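Local coordinates for protein TAU class glutathione s-transferase (PDB 5G5F) that probably catalyses the conjugation of glutathione to electrophilic compounds, as a dimeric plant glutathione transferase of the tau class, at residues A[22-27]-A[73-78]; A[170-175]-A[208-213]. All coordinates share one frame; numbering follows the deposited sequence.

Contact 1 of 2, residues A[22-27]-A[73-78]; sequences ITLNVK and HYIDEF
Ile75 points at the helix carrying Leu24 and meets two of its side chains with different branches. Its CD1 lies against Leu24 CD2 at 3.7 Å, the two side chains crossing at about a right angle, while its CG2 meets Thr23 CG2, also at 3.7 Å. The torsions sort these roles: with chi1 of -61°, Ile75 sets CG2 anti to its backbone N, and Thr23 likewise holds its methyl anti to N, which brings the two methyls together. The Thr23 hydroxyl hydrogen-bonds to Arg19 O within its own helix. Lys27, just past the end of helix 15-26, completes the contact. Its chain, bent at chi2 and again at chi4 (109°), passes CE within 3.6 Å of Ile75 O and delivers NZ to Asp76 OD1. That salt bridge, 3.0 Å between Lys27 NZ and Asp76 OD1, meets the oxygen nearly along its C-O axis.

The two helices belong to the thioredoxin-like N-terminal domain of the glutathione transferase, in which 15-26 and 68-78 pack side by side against one face of the sheet. Leu58 of strand 57-60 touches both Leu24 and Ile75, tying the apolar pair to that sheet, and Ile161 of helix 158-164 reaches Thr23 from the helical domain.

Further out, the polar ends are gripped several times over. Lys27 NZ also donates to the carbonyl oxygens of Pro83 and Trp79, so three acceptors probably favour its charged form, and Asp76 OD1 takes a hydrogen bond from Ile85 N, in the stretch that follows helix 68-78. On that helix Glu77 forms salt bridges with Arg93 and Arg97 of the second subunit.

Contact 2 of 2, residues A[170-175]-A[208-213]; sequences LRVTEK and PETEKL
Val172, in helix 167-177, faces the first turn of helix 210-219, its CA 6.2 Å from the CA of Thr210. Glu209 occupies the N-cap position there, and the 2.9 Å bond from Leu213 N to Glu209 O closes that turn. Val172 CG2, set beside its own backbone N by a chi1 of 166°, fits against this turn, 3.6 Å from Thr210 O and 3.7 Å from Leu213 CB. Thr210 turns toward helix 167-177 between two long cationic chains. Its CG2 lies 3.9 Å from Lys175 NZ, at the end of a chain extended beyond CG. Thr210 CB itself lies over one face of the Arg171 guanidinium, offset toward its rim, 3.6 Å from Arg171 NH1. The hydroxyl is over the same face; its approach to NH1 is too short and poorly angled to be assigned as a hydrogen bond, and its detail is doubtful. With a glycine here, the face of the Arg171 guanidinium and the end of the Lys175 chain would probably lose the carbon atoms they pack on, leaving a gap between the two helices. Beyond the pair, Leu213 rests on Pro13 and Lys212 makes a cation-pi contact with Trp12. The arrangement fits the C-terminal helical domain of a tau-class glutathione transferase, where the last helix packs back on the bundle beside the active-site region.

Contact 1 and contact 2 lie on opposite sides of the chain's centre, their own centres 26 Å apart and their nearest atoms about 8 Å apart without touching. They follow in series: contact 1 joins helices 15-26 and 68-78 of the thioredoxin-like domain, and contact 2 then joins helices 167-177 and 210-219 of the helical part. They share no helix or strand, yet bound glutathione lies about 11 Å from the Thr23 side chain and about 10 Å from that of Leu213. The start of the last helix also reaches the loop ahead of helix 15-26, consistent with both domains framing the active-site region.

Contact 1 of 2, residues A[22-27]-A[73-78]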
loop_
_atom_site.group_PDB
_atom_site.type_symbol
_atom_site.label_atom_id
_atom_site.label_comp_id
_atom_site.label_asym_id
_atom_site.label_seq_id
_atom_site.Cartn_x
_atom_site.Cartn_y
_atom_site.Cartn_z
ATOM N N ILE A 22 -0.683 -17.816 6.705
ATOM C CA ILE A 22 -0.833 -18.598 5.482
ATOM C C ILE A 22 0.460 -18.617 4.672
ATOM O O ILE A 22 0.905 -19.674 4.221
ATOM C CB ILE A 22 -1.978 -18.053 4.603
ATOM C CG1 ILE A 22 -3.326 -18.257 5.296
ATOM C CG2 ILE A 22 -1.983 -18.734 3.244
ATOM C CD1 ILE A 22 -4.478 -17.560 4.603
ATOM N N THR A 23 1.061 -17.444 4.496
ATOM C CA THR A 23 2.298 -17.318 3.730
ATOM C C THR A 23 3.429 -18.113 4.377
ATOM O O THR A 23 4.229 -18.745 3.688
ATOM C CB THR A 23 2.728 -15.844 3.590
ATOM O OG1 THR A 23 1.627 -15.066 3.104
ATOM C CG2 THR A 23 3.894 -15.718 2.624
ATOM N N LEU A 24 3.486 -18.084 5.704
ATOM C CA LEU A 24 4.485 -18.849 6.442
ATOM C C LEU A 24 4.269 -20.348 6.260
ATOM O O LEU A 24 5.228 -21.105 6.102
ATOM C CB LEU A 24 4.454 -18.482 7.926
ATOM C CG LEU A 24 5.028 -17.108 8.279
ATOM C CD1 LEU A 24 4.723 -16.745 9.721
ATOM C CD2 LEU A 24 6.527 -17.080 8.030
ATOM N N ASN A 25 3.008 -20.769 6.274
ATOM C CA ASN A 25 2.666 -22.175 6.078
ATOM C C ASN A 25 3.067 -22.674 4.694
ATOM O O ASN A 25 3.609 -23.771 4.557
ATOM C CB ASN A 25 1.167 -22.400 6.297
ATOM C CG ASN A 25 0.758 -22.237 7.748
ATOM O OD1 ASN A 25 1.597 -22.262 8.648
ATOM N ND2 ASN A 25 -0.538 -22.070 7.981
ATOM N N VAL A 26 2.792 -21.864 3.675
ATOM C CA VAL A 26 3.158 -22.194 2.300
ATOM C C VAL A 26 4.659 -22.438 2.185
ATOM O O VAL A 26 5.104 -23.363 1.502
ATOM C CB VAL A 26 2.749 -21.072 1.319
ATOM C CG1 VAL A 26 3.308 -21.342 -0.068
ATOM C CG2 VAL A 26 1.237 -20.928 1.272
ATOM N N LYS A 27 5.433 -21.612 2.877
ATOM C CA LYS A 27 6.885 -21.706 2.849
ATOM C C LYS A 27 7.415 -22.756 3.823
ATOM O O LYS A 27 8.623 -22.988 3.890
ATOM C CB LYS A 27 7.502 -20.346 3.172
ATOM C CG LYS A 27 8.237 -19.701 2.015
ATOM C CD LYS A 27 7.297 -19.302 0.897
ATOM C CE LYS A 27 7.880 -18.147 0.104
ATOM N NZ LYS A 27 8.335 -18.560 -1.250
ATOM N N HIS A 73 5.327 -10.071 1.017
ATOM C CA HIS A 73 6.425 -9.839 0.081
ATOM C C HIS A 73 7.752 -10.308 0.662
ATOM O O HIS A 73 8.529 -10.987 -0.008
ATOM C CB HIS A 73 6.526 -8.356 -0.284
ATOM C CG HIS A 73 5.626 -7.939 -1.411
ATOM N ND1 HIS A 73 4.268 -7.737 -1.235
ATOM C CD2 HIS A 73 5.886 -7.677 -2.702
ATOM C CE1 HIS A 73 3.740 -7.373 -2.389
ATOM N NE2 HIS A 73 4.689 -7.328 -3.299
ATOM N N TYR A 74 7.998 -9.940 1.916
ATOM C CA TYR A 74 9.254 -10.262 2.584
ATOM C C TYR A 74 9.474 -11.762 2.721
ATOM O O TYR A 74 10.558 -12.266 2.425
ATOM C CB TYR A 74 9.306 -9.608 3.966
ATOM C CG TYR A 74 10.526 -9.999 4.764
ATOM C CD1 TYR A 74 11.764 -9.430 4.497
ATOM C CD2 TYR A 74 10.442 -10.942 5.781
ATOM C CE1 TYR A 74 12.885 -9.789 5.220
ATOM C CE2 TYR A 74 11.558 -11.306 6.510
ATOM C CZ TYR A 74 12.776 -10.725 6.225
ATOM O OH TYR A 74 13.889 -11.083 6.948
ATOM N N ILE A 75 8.446 -12.466 3.182
ATOM C CA ILE A 75 8.522 -13.912 3.348
ATOM C C ILE A 75 8.801 -14.585 2.010
ATOM O O ILE A 75 9.597 -15.521 1.927
ATOM C CB ILE A 75 7.222 -14.477 3.951
ATOM C CG1 ILE A 75 6.969 -13.873 5.334
ATOM C CG2 ILE A 75 7.292 -15.992 4.048
ATOM C CD1 ILE A 75 5.612 -14.213 5.911
ATOM N N ASP A 76 8.155 -14.088 0.961
ATOM C CA ASP A 76 8.325 -14.646 -0.373
ATOM C C ASP A 76 9.728 -14.387 -0.914
ATOM O O ASP A 76 10.303 -15.231 -1.602
ATOM C CB ASP A 76 7.283 -14.070 -1.332
ATOM C CG ASP A 76 7.167 -14.871 -2.614
ATOM O OD1 ASP A 76 7.333 -16.108 -2.558
ATOM O OD2 ASP A 76 6.907 -14.267 -3.676
ATOM N N GLU A 77 10.277 -13.220 -0.593
ATOM C CA GLU A 77 11.577 -12.821 -1.118
ATOM C C GLU A 77 12.738 -13.395 -0.310
ATOM O O GLU A 77 13.804 -13.667 -0.862
ATOM C CB GLU A 77 11.678 -11.294 -1.176
ATOM C CG GLU A 77 10.855 -10.669 -2.296
ATOM C CD GLU A 77 10.819 -9.154 -2.228
ATOM O OE1 GLU A 77 11.231 -8.592 -1.192
ATOM O OE2 GLU A 77 10.380 -8.524 -3.212
ATOM N N PHE A 78 12.542 -13.582 0.992
ATOM C CA PHE A 78 13.591 -14.168 1.823
ATOM C C PHE A 78 13.667 -15.673 1.596
ATOM O O PHE A 78 14.698 -16.195 1.175
ATOM C CB PHE A 78 13.361 -13.873 3.307
ATOM C CG PHE A 78 14.493 -14.321 4.192
ATOM C CD1 PHE A 78 14.542 -15.618 4.682
ATOM C CD2 PHE A 78 15.516 -13.447 4.525
ATOM C CE1 PHE A 78 15.586 -16.033 5.487
ATOM C CE2 PHE A 78 16.564 -13.857 5.330
ATOM C CZ PHE A 78 16.598 -15.152 5.811
#

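Contact 2 of 2, residues A[170-175]-A[208-213]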
loop_
_atom_site.group_PDB
_atom_site.type_symbol
_atom_site.label_atom_id
_atom_site.label_comp_id
_atom_site.label_asym_id
_atom_site.label_seq_id
_atom_site.Cartn_x
_atom_site.Cartn_y
_atom_site.Cartn_z
ATOM N N LEU A 170 -16.255 -12.314 5.880
ATOM C CA LEU A 170 -17.276 -12.206 4.849
ATOM C C LEU A 170 -18.489 -13.053 5.220
ATOM O O LEU A 170 -19.626 -12.593 5.130
ATOM C CB LEU A 170 -16.727 -12.629 3.487
ATOM C CG LEU A 170 -17.707 -12.510 2.316
ATOM C CD1 LEU A 170 -18.292 -11.104 2.235
ATOM C CD2 LEU A 170 -17.036 -12.893 1.006
ATOM N N ARG A 171 -18.237 -14.289 5.646
ATOM C CA ARG A 171 -19.310 -15.203 6.025
ATOM C C ARG A 171 -20.034 -14.727 7.282
ATOM O O ARG A 171 -21.208 -15.035 7.485
ATOM C CB ARG A 171 -18.763 -16.616 6.236
ATOM C CG ARG A 171 -18.542 -17.391 4.946
ATOM C CD ARG A 171 -18.191 -18.846 5.222
ATOM N NE ARG A 171 -19.295 -19.563 5.856
ATOM C CZ ARG A 171 -19.142 -20.522 6.764
ATOM N NH1 ARG A 171 -17.926 -20.884 7.152
ATOM N NH2 ARG A 171 -20.204 -21.117 7.288
ATOM N N VAL A 172 -19.327 -13.981 8.123
ATOM C CA VAL A 172 -19.944 -13.360 9.289
ATOM C C VAL A 172 -20.914 -12.279 8.832
ATOM O O VAL A 172 -22.055 -12.214 9.292
ATOM C CB VAL A 172 -18.893 -12.750 10.238
ATOM C CG1 VAL A 172 -19.557 -11.833 11.254
ATOM C CG2 VAL A 172 -18.106 -13.849 10.937
ATOM N N THR A 173 -20.452 -11.440 7.908
ATOM C CA THR A 173 -21.263 -10.359 7.364
ATOM C C THR A 173 -22.492 -10.904 6.638
ATOM O O THR A 173 -23.567 -10.307 6.687
ATOM C CB THR A 173 -20.442 -9.477 6.398
ATOM O OG1 THR A 173 -19.274 -8.991 7.070
ATOM C CG2 THR A 173 -21.267 -8.294 5.913
ATOM N N GLU A 174 -22.331 -12.048 5.978
ATOM C CA GLU A 174 -23.428 -12.668 5.238
ATOM C C GLU A 174 -24.562 -13.125 6.154
ATOM O O GLU A 174 -25.734 -12.871 5.874
ATOM C CB GLU A 174 -22.914 -13.857 4.419
ATOM C CG GLU A 174 -22.013 -13.470 3.256
ATOM C CD GLU A 174 -21.525 -14.670 2.469
ATOM O OE1 GLU A 174 -21.441 -15.772 3.053
ATOM O OE2 GLU A 174 -21.226 -14.512 1.268
ATOM N N LYS A 175 -24.209 -13.795 7.246
ATOM C CA LYS A 175 -25.205 -14.331 8.171
ATOM C C LYS A 175 -25.961 -13.231 8.912
ATOM O O LYS A 175 -27.147 -13.375 9.206
ATOM C CB LYS A 175 -24.544 -15.274 9.179
ATOM C CG LYS A 175 -24.120 -16.613 8.596
ATOM C CD LYS A 175 -23.596 -17.542 9.680
ATOM C CE LYS A 175 -23.054 -18.836 9.092
ATOM N NZ LYS A 175 -22.708 -19.825 10.152
ATOM N N PRO A 208 -10.361 -19.248 10.899
ATOM C CA PRO A 208 -11.209 -19.413 12.086
ATOM C C PRO A 208 -12.632 -19.848 11.755
ATOM O O PRO A 208 -13.123 -19.567 10.663
ATOM C CB PRO A 208 -11.215 -18.014 12.715
ATOM C CG PRO A 208 -10.013 -17.334 12.159
ATOM C CD PRO A 208 -9.869 -17.866 10.772
ATOM N N GLU A 209 -13.279 -20.529 12.697
ATOM C CA GLU A 209 -14.678 -20.908 12.543
ATOM C C GLU A 209 -15.547 -19.663 12.416
ATOM O O GLU A 209 -15.239 -18.620 12.991
ATOM C CB GLU A 209 -15.141 -21.760 13.725
ATOM C CG GLU A 209 -14.694 -23.207 13.664
ATOM C CD GLU A 209 -14.995 -23.959 14.944
ATOM O OE1 GLU A 209 -15.962 -23.586 15.642
ATOM O OE2 GLU A 209 -14.270 -24.925 15.249
ATOM N N THR A 210 -16.633 -19.779 11.660
ATOM C CA THR A 210 -17.470 -18.627 11.340
ATOM C C THR A 210 -18.259 -18.113 12.542
ATOM O O THR A 210 -18.185 -16.931 12.877
ATOM C CB THR A 210 -18.451 -18.957 10.205
ATOM O OG1 THR A 210 -17.714 -19.222 9.006
ATOM C CG2 THR A 210 -19.393 -17.789 9.960
ATOM N N GLU A 211 -19.015 -18.998 13.187
ATOM C CA GLU A 211 -19.810 -18.612 14.348
ATOM C C GLU A 211 -18.899 -18.185 15.494
ATOM O O GLU A 211 -19.267 -17.355 16.324
ATOM C CB GLU A 211 -20.727 -19.761 14.783
ATOM C CG GLU A 211 -21.643 -19.435 15.958
ATOM C CD GLU A 211 -22.685 -18.375 15.636
ATOM O OE1 GLU A 211 -22.910 -18.089 14.439
ATOM O OE2 GLU A 211 -23.276 -17.819 16.586
ATOM N N LYS A 212 -17.700 -18.757 15.520
ATOM C CA LYS A 212 -16.673 -18.365 16.474
ATOM C C LYS A 212 -16.225 -16.926 16.224
ATOM O O LYS A 212 -16.066 -16.143 17.161
ATOM C CB LYS A 212 -15.489 -19.326 16.387
ATOM C CG LYS A 212 -14.236 -18.862 17.089
ATOM C CD LYS A 212 -13.072 -19.758 16.717
ATOM C CE LYS A 212 -11.850 -19.432 17.539
ATOM N NZ LYS A 212 -10.668 -20.221 17.097
ATOM N N LEU A 213 -16.025 -16.585 14.953
ATOM C CA LEU A 213 -15.737 -15.209 14.560
ATOM C C LEU A 213 -16.923 -14.308 14.876
ATOM O O LEU A 213 -16.757 -13.180 15.344
ATOM C CB LEU A 213 -15.403 -15.129 13.068
ATOM C CG LEU A 213 -13.932 -15.010 12.669
ATOM C CD1 LEU A 213 -13.804 -14.819 11.166
ATOM C CD2 LEU A 213 -13.277 -13.861 13.411
#